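Putative type I restriction enzyme R protein (Bacteroides fragilis NCTC 9343, PDB 3EVY) is probably the R subunit of a type I restriction-modification system, needed for its ATP-dependent DNA cleavage, and is represented here by a helical fragment of the subunit's C-terminal region. Local coordinates at residues Lys11-Leu16 with Asn67-Glu72; Glu18-Met23 with Leu57-Glu62; Arg48-Phe53 with Ser86-Met91. One frame throughout, in Å; residues are numbered along the deposited sequence.

Contact 1: residues Lys11-Leu16 with Asn67-Glu72; sequences KPYEKL and NEFDAE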
# COMPACT_ATOMS: atom_id res chain seq x y z
N LYS A 11 -17.98 12.20 -2.85
CA LYS A 11 -17.08 12.68 -3.90
C LYS A 11 -16.00 11.66 -4.28
O LYS A 11 -15.54 10.86 -3.44
CB LYS A 11 -16.40 13.95 -3.41
CG LYS A 11 -17.38 15.03 -2.99
CD LYS A 11 -16.61 16.25 -2.55
CE LYS A 11 -15.44 16.48 -3.52
NZ LYS A 11 -14.38 17.31 -2.89
N PRO A 12 -15.57 11.70 -5.55
CA PRO A 12 -14.54 10.81 -6.10
C PRO A 12 -13.36 10.56 -5.13
O PRO A 12 -13.01 9.39 -4.93
CB PRO A 12 -14.08 11.55 -7.37
CG PRO A 12 -15.30 12.25 -7.82
CD PRO A 12 -15.93 12.76 -6.50
N TYR A 13 -12.80 11.62 -4.54
CA TYR A 13 -11.67 11.50 -3.62
C TYR A 13 -11.93 10.63 -2.39
O TYR A 13 -11.07 9.87 -1.95
CB TYR A 13 -11.22 12.86 -3.14
CG TYR A 13 -10.10 12.82 -2.11
CD1 TYR A 13 -8.76 12.64 -2.47
CD2 TYR A 13 -10.38 13.00 -0.75
CE1 TYR A 13 -7.76 12.64 -1.52
CE2 TYR A 13 -9.34 12.95 0.21
CZ TYR A 13 -8.06 12.78 -0.19
OH TYR A 13 -7.06 12.82 0.78
N GLU A 14 -13.09 10.85 -1.81
CA GLU A 14 -13.53 10.19 -0.59
C GLU A 14 -13.74 8.74 -0.87
O GLU A 14 -13.29 7.90 -0.08
CB GLU A 14 -14.87 10.81 -0.13
CG GLU A 14 -14.79 12.37 0.04
CD GLU A 14 -16.13 13.05 0.38
OE1 GLU A 14 -16.17 13.72 1.45
OE2 GLU A 14 -17.12 12.91 -0.42
N LYS A 15 -14.39 8.44 -2.01
CA LYS A 15 -14.53 7.05 -2.51
C LYS A 15 -13.19 6.32 -2.60
O LYS A 15 -13.08 5.18 -2.12
CB LYS A 15 -15.21 6.98 -3.89
CG LYS A 15 -16.74 6.82 -3.87
CD LYS A 15 -17.37 6.88 -5.28
CE LYS A 15 -17.25 8.27 -5.90
NZ LYS A 15 -17.42 8.31 -7.39
N LEU A 16 -12.21 6.92 -3.26
CA LEU A 16 -10.92 6.25 -3.41
C LEU A 16 -10.16 6.09 -2.06
O LEU A 16 -9.37 5.15 -1.90
CB LEU A 16 -10.03 7.00 -4.41
CG LEU A 16 -10.48 7.19 -5.88
CD1 LEU A 16 -9.81 8.49 -6.56
CD2 LEU A 16 -10.14 5.95 -6.71
N ASN A 67 -6.74 17.75 -5.43
CA ASN A 67 -6.42 18.99 -4.70
C ASN A 67 -6.60 18.83 -3.19
O ASN A 67 -5.88 19.47 -2.38
CB ASN A 67 -7.39 20.08 -5.13
CG ASN A 67 -7.02 20.72 -6.46
OD1 ASN A 67 -5.82 20.89 -6.78
ND2 ASN A 67 -8.04 21.14 -7.22
N GLU A 68 -7.56 17.99 -2.80
CA GLU A 68 -7.88 17.85 -1.39
C GLU A 68 -7.04 16.79 -0.69
O GLU A 68 -7.33 16.47 0.46
CB GLU A 68 -9.37 17.63 -1.16
CG GLU A 68 -10.01 16.40 -1.80
CD GLU A 68 -10.64 16.68 -3.18
OE1 GLU A 68 -9.93 17.20 -4.11
OE2 GLU A 68 -11.86 16.34 -3.36
N PHE A 69 -6.01 16.26 -1.37
CA PHE A 69 -5.17 15.18 -0.78
C PHE A 69 -4.59 15.52 0.60
O PHE A 69 -3.97 16.56 0.81
CB PHE A 69 -4.06 14.65 -1.74
CG PHE A 69 -3.06 13.70 -1.06
CD1 PHE A 69 -3.40 12.41 -0.75
CD2 PHE A 69 -1.80 14.19 -0.62
CE1 PHE A 69 -2.47 11.53 -0.06
CE2 PHE A 69 -0.88 13.37 0.05
CZ PHE A 69 -1.19 12.00 0.31
N ASP A 70 -4.76 14.61 1.54
CA ASP A 70 -4.16 14.78 2.85
C ASP A 70 -3.67 13.39 3.29
O ASP A 70 -4.48 12.46 3.44
CB ASP A 70 -5.22 15.32 3.81
CG ASP A 70 -4.71 15.55 5.20
OD1 ASP A 70 -3.51 15.34 5.45
OD2 ASP A 70 -5.54 15.97 6.05
N ALA A 71 -2.36 13.26 3.47
CA ALA A 71 -1.78 12.02 3.87
C ALA A 71 -2.45 11.44 5.09
O ALA A 71 -2.52 10.22 5.23
CB ALA A 71 -0.24 12.14 4.06
N GLU A 72 -2.89 12.31 5.98
CA GLU A 72 -3.55 11.84 7.23
C GLU A 72 -4.84 11.06 6.98
O GLU A 72 -5.36 10.35 7.87
CB GLU A 72 -3.81 13.02 8.17
CG GLU A 72 -2.56 13.51 8.85
CD GLU A 72 -1.90 12.40 9.70
OE1 GLU A 72 -0.74 12.07 9.29
OE2 GLU A 72 -2.52 11.86 10.75
O HOH W 1 -12.89 14.46 -5.27
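The first turn of helix 12-30 comes up against the loop that follows helix 43-63, and the backbones stand well apart there, the nearest pair of CA atoms, Tyr13 and Glu68, being 7.7 Å from each other. Lys11 is the N-cap of the helix, and its backbone N bonds to the anti lone pair of Glu14 OE2, which supplies the N3-to-N-cap half of a capping box. The gap to the loop is bridged mainly by Tyr13 and Glu68. The Tyr13 side chain leaves with CG anti to the backbone N (chi1 176°), which lays the ring alongside Glu68. The CG of Glu68 sits over one face of that ring, 3.8 Å from the centroid, in a CH-pi contact displaced toward the rim. Beyond it the glutamate bends at chi2 (-94°), and its carboxylate passes the root of the ring, with OE2 3.5 Å from Tyr13 CB. The ammonium of Lys11 reaches the same oxygen, and NZ meets OE2 of Glu68 at 2.7 Å in a salt bridge that comes in from above the carboxylate plane. A water donates to Glu68 OE2 and accepts from Tyr13 N at the helix start, so this one oxygen joins the cap lysine, the first turn and the loop. At its far end the tyrosine ring runs along the backbone of Phe69. There the phenol oxygen also pairs with the carboxylate of Asp73, beyond the segment, while Asp70 N donates to Tyr13 OH at 3.0 Å.

Contact 2: residues Glu18-Met23 with Leu57-Glu62; sequences ERFNEM and LRLRNE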
# COMPACT_ATOMS: atom_id res chain seq x y z
N GLU A 18 -11.56 5.58 0.83
CA GLU A 18 -12.20 4.45 1.49
C GLU A 18 -11.71 3.11 0.94
O GLU A 18 -11.38 2.22 1.71
CB GLU A 18 -13.72 4.55 1.30
CG GLU A 18 -14.45 3.41 1.97
CD GLU A 18 -15.95 3.50 1.77
OE1 GLU A 18 -16.47 4.65 1.69
OE2 GLU A 18 -16.57 2.41 1.67
N ARG A 19 -11.68 2.95 -0.38
CA ARG A 19 -11.05 1.82 -1.03
C ARG A 19 -9.56 1.62 -0.58
O ARG A 19 -9.12 0.49 -0.37
CB ARG A 19 -11.00 1.99 -2.55
CG ARG A 19 -12.23 1.50 -3.28
CD ARG A 19 -12.31 2.02 -4.75
NE ARG A 19 -11.24 1.42 -5.55
CZ ARG A 19 -10.84 1.87 -6.73
NH1 ARG A 19 -11.44 2.92 -7.29
NH2 ARG A 19 -9.85 1.26 -7.37
N PHE A 20 -8.78 2.70 -0.53
CA PHE A 20 -7.32 2.54 -0.18
C PHE A 20 -7.22 1.97 1.24
O PHE A 20 -6.41 1.07 1.51
CB PHE A 20 -6.55 3.87 -0.21
CG PHE A 20 -5.10 3.68 0.19
CD1 PHE A 20 -4.17 3.26 -0.73
CD2 PHE A 20 -4.72 3.72 1.52
CE1 PHE A 20 -2.88 2.96 -0.34
CE2 PHE A 20 -3.42 3.46 1.90
CZ PHE A 20 -2.51 3.09 0.98
N ASN A 21 -8.07 2.50 2.13
CA ASN A 21 -7.96 2.14 3.54
C ASN A 21 -8.39 0.69 3.81
O ASN A 21 -7.85 -0.00 4.72
CB ASN A 21 -8.70 3.15 4.43
CG ASN A 21 -7.96 4.46 4.56
OD1 ASN A 21 -6.74 4.57 4.23
ND2 ASN A 21 -8.64 5.46 5.08
N GLU A 22 -9.38 0.22 3.05
CA GLU A 22 -9.76 -1.20 3.13
C GLU A 22 -8.68 -2.09 2.60
O GLU A 22 -8.39 -3.16 3.20
CB GLU A 22 -11.10 -1.45 2.41
CG GLU A 22 -12.24 -0.78 3.13
CD GLU A 22 -13.54 -0.70 2.27
OE1 GLU A 22 -13.56 -1.20 1.09
OE2 GLU A 22 -14.54 -0.10 2.78
N MET A 23 -8.14 -1.73 1.45
CA MET A 23 -7.00 -2.43 0.85
C MET A 23 -5.82 -2.46 1.83
O MET A 23 -5.18 -3.48 1.99
CB MET A 23 -6.54 -1.69 -0.37
CG MET A 23 -5.70 -2.44 -1.38
SD MET A 23 -5.62 -1.50 -2.98
CE MET A 23 -7.48 -1.19 -3.02
N LEU A 57 -0.03 0.97 -4.30
CA LEU A 57 0.83 2.05 -4.76
C LEU A 57 0.06 2.93 -5.86
O LEU A 57 0.11 4.17 -5.85
CB LEU A 57 2.18 1.52 -5.33
CG LEU A 57 2.95 2.60 -6.14
CD1 LEU A 57 3.39 3.86 -5.23
CD2 LEU A 57 4.20 2.02 -6.85
N ARG A 58 -0.66 2.28 -6.76
CA ARG A 58 -1.38 2.98 -7.85
C ARG A 58 -2.53 3.79 -7.29
O ARG A 58 -2.76 4.95 -7.73
CB ARG A 58 -1.88 1.96 -8.89
CG ARG A 58 -0.76 1.42 -9.78
CD ARG A 58 -1.21 0.33 -10.76
NE ARG A 58 -2.24 0.85 -11.68
CZ ARG A 58 -1.99 1.48 -12.84
NH1 ARG A 58 -0.73 1.68 -13.26
NH2 ARG A 58 -3.02 1.91 -13.57
N LEU A 59 -3.19 3.26 -6.27
CA LEU A 59 -4.34 3.92 -5.70
C LEU A 59 -3.84 5.10 -4.83
O LEU A 59 -4.44 6.20 -4.80
CB LEU A 59 -5.15 2.92 -4.87
CG LEU A 59 -6.41 3.32 -4.12
CD1 LEU A 59 -7.32 4.19 -5.01
CD2 LEU A 59 -7.20 1.99 -3.72
N ARG A 60 -2.76 4.89 -4.13
CA ARG A 60 -2.15 5.99 -3.38
C ARG A 60 -1.76 7.14 -4.33
O ARG A 60 -1.99 8.29 -4.03
CB ARG A 60 -0.94 5.53 -2.62
CG ARG A 60 -0.45 6.52 -1.56
CD ARG A 60 -0.12 5.76 -0.32
NE ARG A 60 0.42 6.62 0.70
CZ ARG A 60 0.29 6.44 2.00
NH1 ARG A 60 0.80 7.34 2.79
NH2 ARG A 60 -0.41 5.44 2.50
N ASN A 61 -1.19 6.84 -5.47
CA ASN A 61 -0.77 7.91 -6.41
C ASN A 61 -1.98 8.62 -6.99
O ASN A 61 -1.99 9.83 -7.24
CB ASN A 61 0.13 7.30 -7.51
CG ASN A 61 1.57 7.23 -7.05
OD1 ASN A 61 1.96 8.03 -6.20
ND2 ASN A 61 2.33 6.23 -7.53
N GLU A 62 -3.06 7.86 -7.14
CA GLU A 62 -4.31 8.32 -7.66
C GLU A 62 -4.97 9.32 -6.70
O GLU A 62 -5.36 10.40 -7.12
CB GLU A 62 -5.23 7.07 -7.89
CG GLU A 62 -6.65 7.40 -8.27
CD GLU A 62 -7.38 6.27 -9.05
OE1 GLU A 62 -8.30 6.63 -9.79
OE2 GLU A 62 -7.08 5.05 -8.92
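Phe20 and Leu59 both extend CG anti to their backbone N, with chi1 close to 180° in each, and this sends the two side chains across the space between helices 12-30 and 43-63. They meet where the backbones are nearest. Leu59 CG lies at the edge of the phenylalanine ring, close to its plane, and 4.0 Å from Phe20 CB. The CD2 branch reaches farther, against the opposite helix itself, and comes within 3.6 Å of Phe20 CA. The same methyl also touches Arg19 CB and the end of Met23, whose SD lies 3.9 Å from Leu59 CD2. The approach of Met23 CE to this methyl is tighter than normal van der Waals contact, so its exact spacing is doubtful. Arg60 deals with the outer part of the Phe20 ring. Its aliphatic chain runs past CE1, with CD 3.8 Å from Phe20 CZ, and its NH2 is 3.5 Å from that same CZ, which lies at the edge of the guanidinium and near its plane. Ring and guanidinium are turned 72° apart, so the two do not stack. The charge of this buried arginine is answered beyond the segments: NH1 forms a salt bridge with Glu78, NH2 bonds to Ile76 O, and Phe81 offers a cation-pi contact. Phe20 also touches Leu74 and Phe81, which extends the apolar layer toward helix 78-91. The axes of the two short segments pass 9.9 Å apart at 150° between their N-to-C directions, an antiparallel helix pair meshed by leucine, phenylalanine and methionine, as in the core of a small helical bundle.

Contact 3: residues Arg48-Phe53 with Ser86-Met91; sequences RFVILF and SKYLDM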
# COMPACT_ATOMS: atom_id res chain seq x y z
N ARG A 48 2.44 -12.40 -4.24
CA ARG A 48 1.24 -11.86 -3.60
C ARG A 48 1.56 -10.43 -3.09
O ARG A 48 0.75 -9.51 -3.25
CB ARG A 48 0.81 -12.77 -2.45
CG ARG A 48 -0.23 -12.23 -1.46
CD ARG A 48 -0.93 -13.47 -0.88
NE ARG A 48 -0.66 -14.64 -1.76
CZ ARG A 48 -1.06 -15.89 -1.51
NH1 ARG A 48 -1.75 -16.11 -0.38
NH2 ARG A 48 -0.78 -16.90 -2.37
N PHE A 49 2.73 -10.28 -2.48
CA PHE A 49 3.10 -9.02 -1.92
C PHE A 49 3.28 -7.98 -3.02
O PHE A 49 2.66 -6.91 -2.96
CB PHE A 49 4.41 -9.11 -1.14
CG PHE A 49 5.05 -7.79 -0.96
CD1 PHE A 49 4.54 -6.88 -0.01
CD2 PHE A 49 6.13 -7.41 -1.74
CE1 PHE A 49 5.10 -5.64 0.14
CE2 PHE A 49 6.69 -6.21 -1.57
CZ PHE A 49 6.19 -5.30 -0.63
N VAL A 50 4.11 -8.30 -4.01
CA VAL A 50 4.26 -7.44 -5.19
C VAL A 50 2.91 -6.99 -5.82
O VAL A 50 2.70 -5.81 -6.07
CB VAL A 50 5.14 -8.16 -6.24
CG1 VAL A 50 5.17 -7.39 -7.58
CG2 VAL A 50 6.49 -8.29 -5.69
N ILE A 51 1.98 -7.93 -6.02
CA ILE A 51 0.70 -7.62 -6.65
C ILE A 51 -0.16 -6.74 -5.75
O ILE A 51 -0.72 -5.74 -6.20
CB ILE A 51 0.01 -8.95 -7.04
CG1 ILE A 51 0.76 -9.53 -8.24
CG2 ILE A 51 -1.45 -8.73 -7.36
CD1 ILE A 51 0.56 -11.08 -8.50
N LEU A 52 -0.19 -7.04 -4.46
CA LEU A 52 -0.92 -6.23 -3.54
C LEU A 52 -0.30 -4.86 -3.43
O LEU A 52 -1.00 -3.86 -3.33
CB LEU A 52 -1.01 -6.85 -2.11
CG LEU A 52 -1.98 -8.04 -1.89
CD1 LEU A 52 -2.23 -8.34 -0.40
CD2 LEU A 52 -3.31 -7.80 -2.59
N PHE A 53 1.01 -4.82 -3.33
CA PHE A 53 1.59 -3.55 -3.10
C PHE A 53 1.44 -2.69 -4.37
O PHE A 53 1.26 -1.47 -4.29
CB PHE A 53 3.04 -3.65 -2.72
CG PHE A 53 3.61 -2.29 -2.31
CD1 PHE A 53 3.41 -1.82 -1.01
CD2 PHE A 53 4.28 -1.50 -3.24
CE1 PHE A 53 3.93 -0.56 -0.63
CE2 PHE A 53 4.77 -0.21 -2.86
CZ PHE A 53 4.58 0.20 -1.55
N SER A 86 10.46 0.31 -0.89
CA SER A 86 11.86 -0.15 -1.19
C SER A 86 11.90 -1.66 -1.42
O SER A 86 12.58 -2.13 -2.35
CB SER A 86 12.85 0.22 -0.08
OG SER A 86 12.74 1.62 0.15
N LYS A 87 11.18 -2.41 -0.59
CA LYS A 87 11.14 -3.88 -0.74
C LYS A 87 10.53 -4.26 -2.06
O LYS A 87 10.94 -5.25 -2.72
CB LYS A 87 10.30 -4.57 0.36
CG LYS A 87 10.78 -4.35 1.75
CD LYS A 87 12.09 -5.12 2.01
CE LYS A 87 12.22 -5.65 3.47
NZ LYS A 87 13.70 -5.98 3.76
N TYR A 88 9.48 -3.54 -2.42
CA TYR A 88 8.75 -3.82 -3.64
C TYR A 88 9.68 -3.55 -4.85
O TYR A 88 9.79 -4.40 -5.73
CB TYR A 88 7.50 -2.95 -3.67
CG TYR A 88 6.85 -2.80 -5.04
CD1 TYR A 88 6.00 -3.79 -5.55
CD2 TYR A 88 7.03 -1.65 -5.79
CE1 TYR A 88 5.38 -3.67 -6.81
CE2 TYR A 88 6.39 -1.47 -7.03
CZ TYR A 88 5.58 -2.50 -7.56
OH TYR A 88 4.96 -2.31 -8.81
N LEU A 89 10.39 -2.42 -4.84
CA LEU A 89 11.36 -2.12 -5.91
C LEU A 89 12.49 -3.17 -6.09
O LEU A 89 12.88 -3.49 -7.22
CB LEU A 89 11.93 -0.71 -5.76
CG LEU A 89 10.95 0.44 -5.99
CD1 LEU A 89 11.46 1.72 -5.42
CD2 LEU A 89 10.65 0.59 -7.48
N ASP A 90 13.00 -3.72 -4.99
CA ASP A 90 13.98 -4.81 -5.06
C ASP A 90 13.35 -6.10 -5.53
O ASP A 90 14.00 -6.96 -6.10
CB ASP A 90 14.59 -5.09 -3.69
CG ASP A 90 15.30 -3.91 -3.12
OD1 ASP A 90 15.41 -2.89 -3.82
OD2 ASP A 90 15.74 -3.98 -1.94
N MET A 91 12.07 -6.25 -5.26
CA MET A 91 11.42 -7.53 -5.41
C MET A 91 10.77 -7.71 -6.77
O MET A 91 10.37 -8.83 -7.14
CB MET A 91 10.32 -7.62 -4.36
CG MET A 91 10.07 -8.96 -3.80
SD MET A 91 9.82 -8.66 -2.07
CE MET A 91 8.94 -10.16 -1.73
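Tyr88 O is gripped twice at the C-terminal end of helix 78-91, by Met91 N at 3.0 Å and by the hydroxyl of Ser92; Tyr88 and Met91, which lie in this last turn, both face helix 43-63. Tyr88 takes the central place. Over one face of its ring lies Phe53 CD2, 3.4 Å from Tyr88 CG and offset toward the rim, while the two ring planes are inclined at 42°, an oblique pairing. The phenol side of the ring is met by Val50, whose CG1, anti to the backbone N, packs 3.8 Å from Tyr88 CE1. Phe49, one turn before Phe53, turns its edge to the backbone of Tyr88, with CE2 3.8 Å from Tyr88 CA. Met91 bends at chi2 (139°) and brings its sulfur beside the same phenylalanine, SD 3.9 Å from Phe49 CD2, a Met-aromatic contact that approaches obliquely. Its CG meanwhile rests near Val50 CG2. Outside the pair, Phe31 meets the Phe49 ring edge-to-face, and Val37 of helix 34-38 touches both Phe49 and Met91. The axes of the two short segments cross at 121°, and the side chains between them join through aromatic, sulfur and methyl surfaces, which implies that burial of apolar surface and fit of shape carry this part of the interface.

Overall arrangement
From the N terminus, helix 12-30 runs out to helix 34-38, and helix 43-63 returns antiparallel beside it. Contact 2 joins these two long helices and closes the loop that contains helix 34-38. It is nested within the wider loop of contact 1, which brings the start of helix 12-30 to the segment after helix 43-63. Contact 3 begins inside both loops and ends beyond them on helix 78-91, so it crosses each. Contacts 1 and 2 touch through Leu16, which packs on Leu59 and Glu62; contacts 2 and 3 touch through Leu57 and Tyr88. Contacts 1 and 3, with centres about 24 Å apart, lie on opposite sides of the chain's centre.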